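Local coordinates for protein uncharacterized conserved (Bdellovibrio bacteriovorus, PDB 7O21) that probably trims peptidoglycan as an LD-carboxypeptidase of the YkuD family, an asymmetric editing of the cell wall that generates cell curvature in this predatory bacterium, at residues Glu186-Lys189 against Arg190-Asp193; Glu199-Arg202 against Gln203-Asn207; Glu211-Gln214 against Thr215-Glu219; Ala284-Gly288 against Asp289-Ile293. One frame throughout, in Å; residues are numbered along the deposited sequence. Where two conformers were deposited one is given.

Contact 1 of 4, residues Glu186-Lys189 against Arg190-Asp193; sequences EHDK and RRQD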
loop_
_atom_site.group_PDB
_atom_site.type_symbol
_atom_site.label_atom_id
_atom_site.label_comp_id
_atom_site.label_asym_id
_atom_site.label_seq_id
_atom_site.Cartn_x
_atom_site.Cartn_y
_atom_site.Cartn_z
ATOM N N GLU A 186 7.216 36.401 -2.464
ATOM C CA GLU A 186 5.933 35.828 -2.085
ATOM C C GLU A 186 6.092 34.360 -1.709
ATOM O O GLU A 186 5.494 33.892 -0.733
ATOM C CB GLU A 186 4.945 35.963 -3.242
ATOM C CG GLU A 186 3.565 35.411 -2.972
ATOM C CD GLU A 186 2.913 36.012 -1.741
ATOM O OE1 GLU A 186 3.273 37.145 -1.349
ATOM O OE2 GLU A 186 2.032 35.344 -1.166
ATOM N N HIS A 187 6.913 33.623 -2.466
ATOM C CA HIS A 187 7.127 32.202 -2.183
ATOM C C HIS A 187 7.738 32.011 -0.806
ATOM O O HIS A 187 7.284 31.167 -0.020
ATOM C CB HIS A 187 8.037 31.578 -3.243
ATOM C CG HIS A 187 7.989 30.083 -3.264
ATOM N ND1 HIS A 187 8.844 29.299 -2.519
ATOM C CD2 HIS A 187 7.179 29.234 -3.936
ATOM C CE1 HIS A 187 8.564 28.025 -2.736
ATOM N NE2 HIS A 187 7.552 27.959 -3.583
ATOM N N ASP A 188 8.773 32.791 -0.486
ATOM C CA ASP A 188 9.408 32.663 0.819
ATOM C C ASP A 188 8.451 33.045 1.940
ATOM O O ASP A 188 8.474 32.440 3.019
ATOM C CB ASP A 188 10.680 33.501 0.897
ATOM C CG ASP A 188 11.439 33.262 2.178
ATOM O OD1 ASP A 188 12.008 32.161 2.329
ATOM O OD2 ASP A 188 11.449 34.160 3.046
ATOM N N LYS A 189 7.605 34.047 1.707
ATOM C CA LYS A 189 6.625 34.422 2.716
ATOM C C LYS A 189 5.687 33.260 3.002
ATOM O O LYS A 189 5.446 32.912 4.161
ATOM C CB LYS A 189 5.855 35.663 2.255
ATOM C CG LYS A 189 4.881 36.212 3.285
ATOM C CD LYS A 189 3.465 35.727 3.021
ATOM C CE LYS A 189 2.477 36.307 4.030
ATOM N NZ LYS A 189 2.955 36.194 5.443
ATOM N N ARG A 190 5.160 32.638 1.946
ATOM C CA ARG A 190 4.283 31.482 2.114
ATOM C C ARG A 190 5.001 30.331 2.802
ATOM O O ARG A 190 4.424 29.667 3.675
ATOM C CB ARG A 190 3.741 31.039 0.759
ATOM C CG ARG A 190 2.889 32.093 0.088
ATOM C CD ARG A 190 2.140 31.524 -1.090
ATOM N NE ARG A 190 1.436 32.570 -1.819
ATOM C CZ ARG A 190 0.421 32.346 -2.643
ATOM N NH1 ARG A 190 -0.018 31.107 -2.840
ATOM N NH2 ARG A 190 -0.153 33.361 -3.268
ATOM N N ARG A 191 6.252 30.070 2.415
ATOM C CA ARG A 191 7.010 29.004 3.063
ATOM C C ARG A 191 7.162 29.271 4.556
ATOM O O ARG A 191 6.953 28.375 5.378
ATOM C CB ARG A 191 8.375 28.839 2.391
ATOM C CG ARG A 191 9.194 27.664 2.920
ATOM C CD ARG A 191 10.646 27.682 2.424
ATOM N NE ARG A 191 11.352 28.900 2.824
ATOM C CZ ARG A 191 11.798 29.136 4.053
ATOM N NH1 ARG A 191 11.623 28.233 5.012
ATOM N NH2 ARG A 191 12.419 30.274 4.325
ATOM N N GLN A 192 7.510 30.508 4.929
ATOM C CA GLN A 192 7.662 30.836 6.345
ATOM C C GLN A 192 6.339 30.714 7.084
ATOM O O GLN A 192 6.307 30.272 8.238
ATOM C CB GLN A 192 8.214 32.252 6.496
ATOM C CG GLN A 192 9.627 32.432 5.994
ATOM C CD GLN A 192 10.078 33.878 6.075
ATOM O OE1 GLN A 192 9.345 34.747 6.559
ATOM N NE2 GLN A 192 11.283 34.148 5.590
ATOM N N ASP A 193 5.239 31.118 6.444
ATOM C CA ASP A 193 3.931 31.013 7.079
ATOM C C ASP A 193 3.636 29.568 7.451
ATOM O O ASP A 193 3.205 29.271 8.571
ATOM C CB ASP A 193 2.851 31.545 6.140
ATOM C CG ASP A 193 2.808 33.058 6.092
ATOM O OD1 ASP A 193 3.461 33.712 6.934
ATOM O OD2 ASP A 193 2.106 33.579 5.206
#

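Contact 2 of 4, residues Glu199-Arg202 against Gln203-Asn207; sequences ESWR and QAWEN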
loop_
_atom_site.group_PDB
_atom_site.type_symbol
_atom_site.label_atom_id
_atom_site.label_comp_id
_atom_site.label_asym_id
_atom_site.label_seq_id
_atom_site.Cartn_x
_atom_site.Cartn_y
_atom_site.Cartn_z
ATOM N N GLU A 199 5.819 24.642 13.194
ATOM C CA GLU A 199 6.570 24.830 14.432
ATOM C C GLU A 199 5.634 25.041 15.613
ATOM O O GLU A 199 5.917 24.585 16.731
ATOM C CB GLU A 199 7.557 25.991 14.287
ATOM C CG GLU A 199 8.173 26.465 15.595
ATOM C CD GLU A 199 9.099 25.441 16.228
ATOM O OE1 GLU A 199 9.446 24.437 15.567
ATOM O OE2 GLU A 199 9.481 25.654 17.397
ATOM N N SER A 200 4.526 25.744 15.395
ATOM C CA SER A 200 3.534 25.925 16.446
ATOM C C SER A 200 2.966 24.585 16.906
ATOM O O SER A 200 2.787 24.358 18.112
ATOM C CB SER A 200 2.432 26.863 15.954
ATOM O OG SER A 200 1.554 27.233 17.008
ATOM N N TRP A 201 2.653 23.702 15.953
ATOM C CA TRP A 201 2.192 22.359 16.279
ATOM C C TRP A 201 3.271 21.597 17.029
ATOM O O TRP A 201 3.012 21.011 18.087
ATOM C CB TRP A 201 1.794 21.648 14.981
ATOM C CG TRP A 201 1.620 20.155 15.099
ATOM C CD1 TRP A 201 0.526 19.495 15.561
ATOM C CD2 TRP A 201 2.550 19.150 14.676
ATOM N NE1 TRP A 201 0.732 18.129 15.501
ATOM C CE2 TRP A 201 1.959 17.895 14.942
ATOM C CE3 TRP A 201 3.826 19.188 14.106
ATOM C CZ2 TRP A 201 2.607 16.688 14.672
ATOM C CZ3 TRP A 201 4.470 17.991 13.835
ATOM C CH2 TRP A 201 3.860 16.757 14.116
ATOM N N ARG A 202 4.504 21.624 16.511
ATOM C CA ARG A 202 5.596 20.911 17.177
ATOM C C ARG A 202 5.779 21.396 18.610
ATOM O O ARG A 202 5.938 20.590 19.536
ATOM C CB ARG A 202 6.909 21.069 16.396
ATOM C CG ARG A 202 8.043 20.163 16.912
ATOM C CD ARG A 202 9.411 20.684 16.546
ATOM N NE ARG A 202 9.660 21.996 17.134
ATOM C CZ ARG A 202 10.035 22.183 18.395
ATOM N NH1 ARG A 202 10.211 21.142 19.201
ATOM N NH2 ARG A 202 10.239 23.412 18.850
ATOM N N GLN A 203 5.782 22.717 18.807
ATOM C CA GLN A 203 5.968 23.265 20.149
ATOM C C GLN A 203 4.830 22.865 21.077
ATOM O O GLN A 203 5.067 22.527 22.246
ATOM C CB GLN A 203 6.098 24.790 20.090
ATOM C CG GLN A 203 7.465 25.298 19.653
ATOM C CD GLN A 203 7.516 26.819 19.543
ATOM O OE1 GLN A 203 6.583 27.516 19.944
ATOM N NE2 GLN A 203 8.606 27.336 18.988
ATOM N N ALA A 204 3.585 22.885 20.581
ATOM C CA ALA A 204 2.452 22.520 21.431
ATOM C C ALA A 204 2.543 21.062 21.857
ATOM O O ALA A 204 2.307 20.725 23.026
ATOM C CB ALA A 204 1.130 22.791 20.714
ATOM N N TRP A 205 2.899 20.186 20.924
ATOM C CA TRP A 205 3.103 18.786 21.259
ATOM C C TRP A 205 4.236 18.637 22.273
ATOM O O TRP A 205 4.067 17.996 23.322
ATOM C CB TRP A 205 3.396 18.025 19.962
ATOM C CG TRP A 205 3.540 16.547 20.122
ATOM C CD1 TRP A 205 3.256 15.803 21.233
ATOM C CD2 TRP A 205 4.007 15.625 19.131
ATOM N NE1 TRP A 205 3.524 14.474 20.999
ATOM C CE2 TRP A 205 3.983 14.339 19.713
ATOM C CE3 TRP A 205 4.451 15.762 17.810
ATOM C CZ2 TRP A 205 4.385 13.198 19.017
ATOM C CZ3 TRP A 205 4.849 14.623 17.124
ATOM C CH2 TRP A 205 4.809 13.359 17.730
ATOM N N GLU A 206 5.397 19.240 21.987
ATOM C CA GLU A 206 6.548 19.104 22.877
ATOM C C GLU A 206 6.261 19.642 24.276
ATOM O O GLU A 206 6.685 19.046 25.276
ATOM C CB GLU A 206 7.772 19.786 22.267
ATOM C CG GLU A 206 9.032 19.639 23.110
ATOM C CD GLU A 206 10.253 20.185 22.393
ATOM O OE1 GLU A 206 10.447 21.419 22.416
ATOM O OE2 GLU A 206 11.002 19.392 21.788
ATOM N N ASN A 207 5.576 20.786 24.366
ATOM C CA ASN A 207 5.162 21.319 25.660
ATOM C C ASN A 207 4.075 20.479 26.299
ATOM O O ASN A 207 3.729 20.721 27.459
ATOM C CB ASN A 207 4.616 22.735 25.475
ATOM C CG ASN A 207 5.700 23.764 25.293
ATOM O OD1 ASN A 207 6.823 23.605 25.782
ATOM N ND2 ASN A 207 5.367 24.845 24.593
HETATM O O HOH W 1 11.873 23.361 21.322
#

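Contact 3 of 4, residues Glu211-Gln214 against Thr215-Glu219; sequences EKYQ and TFYDE. With EDO (1,2-ethanediol), chain L.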
loop_
_atom_site.group_PDB
_atom_site.type_symbol
_atom_site.label_atom_id
_atom_site.label_comp_id
_atom_site.label_asym_id
_atom_site.label_seq_id
_atom_site.Cartn_x
_atom_site.Cartn_y
_atom_site.Cartn_z
ATOM N N GLU A 211 -4.489 21.595 25.418
ATOM C CA GLU A 211 -5.455 22.551 24.884
ATOM C C GLU A 211 -4.974 23.136 23.559
ATOM O O GLU A 211 -5.731 23.197 22.585
ATOM C CB GLU A 211 -5.727 23.664 25.896
ATOM C CG GLU A 211 -6.695 24.706 25.343
ATOM C CD GLU A 211 -6.996 25.821 26.319
ATOM O OE1 GLU A 211 -7.920 25.658 27.141
ATOM O OE2 GLU A 211 -6.324 26.867 26.243
ATOM N N LYS A 212 -3.716 23.571 23.506
ATOM C CA LYS A 212 -3.183 24.124 22.267
ATOM C C LYS A 212 -3.049 23.046 21.197
ATOM O O LYS A 212 -3.471 23.238 20.050
ATOM C CB LYS A 212 -1.844 24.815 22.528
ATOM C CG LYS A 212 -1.262 25.518 21.302
ATOM C CD LYS A 212 -2.163 26.616 20.795
ATOM C CE LYS A 212 -1.559 27.336 19.589
ATOM N NZ LYS A 212 -0.266 28.015 19.893
ATOM N N TYR A 213 -2.480 21.900 21.563
ATOM C CA TYR A 213 -2.258 20.827 20.597
ATOM C C TYR A 213 -3.563 20.406 19.926
ATOM O O TYR A 213 -3.602 20.190 18.704
ATOM C CB TYR A 213 -1.606 19.660 21.331
ATOM C CG TYR A 213 -1.389 18.387 20.554
ATOM C CD1 TYR A 213 -0.273 18.223 19.745
ATOM C CD2 TYR A 213 -2.257 17.316 20.695
ATOM C CE1 TYR A 213 -0.048 17.026 19.076
ATOM C CE2 TYR A 213 -2.045 16.133 20.038
ATOM C CZ TYR A 213 -0.940 15.992 19.227
ATOM O OH TYR A 213 -0.728 14.802 18.586
ATOM N N GLN A 214 -4.649 20.298 20.704
ATOM C CA GLN A 214 -5.928 19.862 20.154
ATOM C C GLN A 214 -6.421 20.777 19.039
ATOM O O GLN A 214 -7.109 20.306 18.124
ATOM C CB GLN A 214 -6.996 19.805 21.248
ATOM C CG GLN A 214 -6.929 18.590 22.144
ATOM C CD GLN A 214 -8.063 18.574 23.160
ATOM O OE1 GLN A 214 -8.704 19.595 23.403
ATOM N NE2 GLN A 214 -8.316 17.411 23.749
ATOM N N THR A 215 -6.098 22.074 19.096
ATOM C CA THR A 215 -6.619 23.005 18.100
ATOM C C THR A 215 -6.112 22.688 16.702
ATOM O O THR A 215 -6.671 23.194 15.724
ATOM C CB THR A 215 -6.281 24.468 18.428
ATOM O OG1 THR A 215 -4.869 24.682 18.383
ATOM C CG2 THR A 215 -6.842 24.893 19.796
ATOM N N PHE A 216 -5.061 21.878 16.588
ATOM C CA PHE A 216 -4.497 21.555 15.282
ATOM C C PHE A 216 -5.206 20.401 14.586
ATOM O O PHE A 216 -4.874 20.115 13.428
ATOM C CB PHE A 216 -3.010 21.220 15.421
ATOM C CG PHE A 216 -2.154 22.398 15.752
ATOM C CD1 PHE A 216 -1.649 23.205 14.754
ATOM C CD2 PHE A 216 -1.859 22.712 17.077
ATOM C CE1 PHE A 216 -0.860 24.305 15.058
ATOM C CE2 PHE A 216 -1.066 23.799 17.384
ATOM C CZ PHE A 216 -0.574 24.602 16.384
ATOM N N TYR A 217 -6.166 19.746 15.240
ATOM C CA TYR A 217 -6.744 18.491 14.768
ATOM C C TYR A 217 -8.216 18.651 14.418
ATOM O O TYR A 217 -8.981 19.276 15.163
ATOM C CB TYR A 217 -6.555 17.363 15.800
ATOM C CG TYR A 217 -5.109 16.956 15.871
ATOM C CD1 TYR A 217 -4.198 17.701 16.601
ATOM C CD2 TYR A 217 -4.638 15.875 15.142
ATOM C CE1 TYR A 217 -2.859 17.359 16.641
ATOM C CE2 TYR A 217 -3.304 15.527 15.175
ATOM C CZ TYR A 217 -2.424 16.262 15.929
ATOM O OH TYR A 217 -1.084 15.942 15.942
ATOM N N ASP A 218 -8.603 18.077 13.281
ATOM C CA ASP A 218 -10.009 18.013 12.905
ATOM C C ASP A 218 -10.723 16.962 13.746
ATOM O O ASP A 218 -10.155 15.921 14.085
ATOM C CB ASP A 218 -10.117 17.628 11.431
ATOM C CG ASP A 218 -11.539 17.721 10.917
ATOM O OD1 ASP A 218 -11.949 18.827 10.532
ATOM O OD2 ASP A 218 -12.251 16.694 10.919
ATOM N N GLU A 219 -11.993 17.222 14.071
ATOM C CA GLU A 219 -12.719 16.243 14.870
ATOM C C GLU A 219 -12.928 14.924 14.136
ATOM O O GLU A 219 -13.176 13.904 14.787
ATOM C CB GLU A 219 -14.030 16.841 15.392
ATOM C CG GLU A 219 -13.812 17.773 16.575
ATOM C CD GLU A 219 -15.013 17.861 17.498
ATOM O OE1 GLU A 219 -14.878 17.464 18.677
ATOM O OE2 GLU A 219 -16.079 18.339 17.054
HETATM C C1 EDO L . -11.920 21.427 7.027
HETATM O O1 EDO L . -12.925 20.411 6.926
HETATM C C2 EDO L . -10.859 21.006 8.038
HETATM O O2 EDO L . -11.376 21.097 9.370
#

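Contact 4 of 4, residues Ala284-Gly288 against Asp289-Ile293; sequences ALKSG and DTYKI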
loop_
_atom_site.group_PDB
_atom_site.type_symbol
_atom_site.label_atom_id
_atom_site.label_comp_id
_atom_site.label_asym_id
_atom_site.label_seq_id
_atom_site.Cartn_x
_atom_site.Cartn_y
_atom_site.Cartn_z
ATOM N N ALA A 284 -3.468 17.623 6.156
ATOM C CA ALA A 284 -4.338 18.635 6.746
ATOM C C ALA A 284 -5.190 19.277 5.659
ATOM O O ALA A 284 -4.867 19.224 4.473
ATOM C CB ALA A 284 -3.553 19.699 7.533
ATOM N N LEU A 285 -6.308 19.867 6.085
ATOM C CA LEU A 285 -7.209 20.579 5.187
ATOM C C LEU A 285 -7.440 21.979 5.721
ATOM O O LEU A 285 -7.437 22.204 6.938
ATOM C CB LEU A 285 -8.568 19.861 5.042
ATOM C CG LEU A 285 -8.527 18.477 4.386
ATOM C CD1 LEU A 285 -9.905 17.819 4.467
ATOM C CD2 LEU A 285 -8.020 18.556 2.937
ATOM N N LYS A 286 -7.674 22.915 4.793
ATOM C CA LYS A 286 -7.994 24.286 5.169
ATOM C C LYS A 286 -9.187 24.327 6.112
ATOM O O LYS A 286 -10.178 23.614 5.929
ATOM C CB LYS A 286 -8.348 25.092 3.918
ATOM C CG LYS A 286 -7.148 25.533 3.114
ATOM C CD LYS A 286 -7.558 26.604 2.097
ATOM C CE LYS A 286 -6.350 27.152 1.344
ATOM N NZ LYS A 286 -5.638 28.196 2.141
ATOM N N SER A 287 -9.079 25.198 7.109
ATOM C CA SER A 287 -10.133 25.483 8.075
ATOM C C SER A 287 -10.073 26.979 8.321
ATOM O O SER A 287 -9.150 27.453 8.993
ATOM C CB SER A 287 -9.873 24.737 9.382
ATOM O OG SER A 287 -10.920 24.987 10.314
ATOM N N GLY A 288 -11.023 27.717 7.765
ATOM C CA GLY A 288 -10.984 29.166 7.884
ATOM C C GLY A 288 -9.680 29.702 7.327
ATOM O O GLY A 288 -9.339 29.472 6.161
ATOM N N ASP A 289 -8.916 30.408 8.164
ATOM C CA ASP A 289 -7.632 30.969 7.763
ATOM C C ASP A 289 -6.448 30.105 8.184
ATOM O O ASP A 289 -5.302 30.556 8.110
ATOM C CB ASP A 289 -7.475 32.409 8.272
ATOM C CG ASP A 289 -7.208 32.486 9.767
ATOM O OD1 ASP A 289 -7.238 31.443 10.453
ATOM O OD2 ASP A 289 -6.978 33.610 10.264
ATOM N N THR A 290 -6.696 28.873 8.610
ATOM C CA THR A 290 -5.607 28.004 9.038
ATOM C C THR A 290 -5.851 26.592 8.514
ATOM O O THR A 290 -6.524 26.431 7.489
ATOM C CB THR A 290 -5.460 28.071 10.565
ATOM O OG1 THR A 290 -4.328 27.299 10.982
ATOM C CG2 THR A 290 -6.717 27.574 11.260
ATOM N N TYR A 291 -5.344 25.573 9.220
ATOM C CA TYR A 291 -5.415 24.187 8.771
ATOM C C TYR A 291 -5.722 23.290 9.956
ATOM O O TYR A 291 -5.331 23.585 11.085
ATOM C CB TYR A 291 -4.079 23.740 8.130
ATOM C CG TYR A 291 -3.863 24.393 6.800
ATOM C CD1 TYR A 291 -3.235 25.628 6.719
ATOM C CD2 TYR A 291 -4.335 23.808 5.633
ATOM C CE1 TYR A 291 -3.054 26.251 5.508
ATOM C CE2 TYR A 291 -4.163 24.436 4.417
ATOM C CZ TYR A 291 -3.525 25.653 4.368
ATOM O OH TYR A 291 -3.357 26.280 3.152
ATOM N N LYS A 292 -6.424 22.193 9.688
ATOM C CA LYS A 292 -6.657 21.159 10.689
ATOM C C LYS A 292 -6.215 19.802 10.164
ATOM O O LYS A 292 -6.552 19.422 9.031
ATOM C CB LYS A 292 -8.116 21.117 11.154
ATOM C CG LYS A 292 -8.523 22.414 11.838
ATOM C CD LYS A 292 -9.524 22.188 12.949
ATOM C CE LYS A 292 -9.801 23.489 13.679
ATOM N NZ LYS A 292 -9.445 23.391 15.125
ATOM N N ILE A 293 -5.475 19.076 11.005
ATOM C CA ILE A 293 -4.947 17.764 10.657
ATOM C C ILE A 293 -6.071 16.736 10.613
ATOM O O ILE A 293 -6.850 16.598 11.568
ATOM C CB ILE A 293 -3.854 17.367 11.662
ATOM C CG1 ILE A 293 -2.676 18.353 11.615
ATOM C CG2 ILE A 293 -3.396 15.955 11.418
ATOM C CD1 ILE A 293 -1.688 18.162 12.772
HETATM O O HOH W 2 -6.637 28.221 5.324
#

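Contact 1 of 4, residues Glu186-Lys189 against Arg190-Asp193
E186 and R190 form the first of three salt bridges between residues three or four apart near the start of the long alpha-helix 184-206. R190 NE gives a nearly straight bond to E186 OE2 at 2.9 Å, using the anti lone pair of that oxygen. The acceptor lies close to the guanidinium plane, whereas the carboxylate is turned 87° against it. E186 reaches this position because its chain, with CG anti to the backbone N (chi1 -180°), bends at chi2 and folds along the helix toward the following turn.

K189 and D193 repeat the i to i+4 spacing. K189 NZ lies 2.8 Å from D193 OD2, on its syn lone pair, and makes a weak second bond to D193 OD1; that second oxygen is also paired with R196, which extends the ion pairs one turn further. The third bridge, D188 to R191, is an i to i+3 pair and less certain, since D188 has two conformers: in one, R191 NH2 meets D188 OD1 at 2.8 Å, on the syn side but out of the carboxylate plane, while R191 NE adds a weak bond to the same oxygen.

Beneath these side chains run the regular i to i+4 backbone bonds of the helix. In the second shell, Q32 OE1 accepts from R191 NH1, consistent with a hold on that guanidinium. H187 turns to the buried side and packs on L31 and I63, which places this part of the helix against strands 30-32 and 62-73. H187 NE2 donates its hydrogen bond to the carbonyl oxygen of L30.

Contact 2 of 4, residues Glu199-Arg202 against Gln203-Asn207
The C-terminal part of helix 184-206, within the NTF2-like domain, carries a salt-bridge network of E199, R202 and E206 on one side and a pair of tryptophans on another. R202 grips E199 side-on: R202 NE donates to E199 OE1 at 2.9 Å and R202 NH2 to E199 OE2 at 2.8 Å, both on the syn side of the carboxylate but out of its plane. The bend at chi3 (62°) turns the guanidinium so that its remaining nitrogen, NH1, lies beside E206. R202 NH1 makes a longer ion pair, 3.2 Å from E206 OE2, and a weak bond to E206 OE1. Water 1 joins R202 NH2 to E206 OE1. The backbone of V247 bonds to both partners, its O accepting from R202 NH1 and its N donating to E206 OE2.

W201 and W205, one turn apart, run side by side. Their six-membered rings meet obliquely, with planes at 47° and W201 CZ2 3.8 Å from W205 CE3. W201 NE1 is hydrogen-bonded to Y217 OH, and both indoles reach strands 246-257 and 275-287. The arrangement is that of an amphipathic helix laid against the curved antiparallel sheet of an NTF2-like fold.

Contact 3 of 4, residues Glu211-Gln214 against Thr215-Glu219
K212 O is gripped twice by T215, whose OG1 donates at 2.6 Å in the carbonyl plane while T215 N, 3.0 Å from K212 O, approaches from above that plane. With chi1 at 65°, OG1 sits between the backbone N and the carbonyl carbon, and the hydroxyl can turn back toward helix 210-214.

The next bonds also have i to i+3 spacing: F216 N reaches Y213 O, and Y217 N reaches Q214 O at 3.1 Å, closing a type I turn from Q214 to Y217. This reversal brings the Y217 ring back over Y213. Y217 CE1 lies over one face of the Y213 ring, offset toward its rim and 3.5 Å from Y213 CZ, and the planes are inclined at 44°. The two hydroxyl oxygens, Y213 OH and Y217 OH, come within 2.9 Å. Each has an outside partner: W231 donates from NE1 to Y213 OH, while Y217 OH bonds to E296. F216 packs edge-to-face with W201 and F197 of helix 184-206.

Bonds of i to i+3 spacing and a type I turn thus lead out of helix 210-214 into the short, weakly bonded strand 217-218 of the NTF2-like domain.

Contact 4 of 4, residues Ala284-Gly288 against Asp289-Ile293
K286 and Y291 both place CG beside the backbone N, with chi1 at -78° and -71°, and their side chains run alongside each other from a non-hydrogen-bonded pair of the hairpin. K286 CG lies 3.4 Å from Y291 CE2, and the bend at chi4 brings K286 NZ near Y291 OH, whose exact position is less sure.

On the face that carries L285, S287, T290 and K292, S287 CB touches K292 CG at 3.6 Å; K292 then leads away, and its NZ donates to the carbonyl oxygen of T215. On the opposite face A284 CB meets I293 CG1, and I293 packs against W201.

The backbone holds the strands in register. L285 and K292 exchange two bonds, K292 N to L285 O being 2.9 Å, and S287 and T290 exchange two more around the reversal. Water 2 donates to both G288 O and T290 O (2.8 Å for T290 O), bridging the turn. G288 has the positive phi (57°) required at the first corner of a type II' turn. G288 and D289 thus make the loop of a tight two-residue beta hairpin, joining strands 275-287 and 290-300 in the antiparallel sheet of the NTF2-like domain.

Contacts 1 and 2 lie on the same helix, 184-206, with centres about 20 Å apart. Both carry ion pairs on their more exposed side, but contact 1 turns a histidine inward to strands 30-32 and 62-73, while contact 2 turns two tryptophans toward the NTF2-like sheet. Contacts 3 and 4 depend more on tight turns than on charge: one leads out of a short helix, the other joins two strands. The buried side chains of contacts 2, 3 and 4 (W201, F216, Y217, I293) converge, though each contact also has an exposed side. F216 O probably accepts from I293 N (2.7 Å), tying the turn before strand 217-218 to the hairpin. Contact 1 touches none of them.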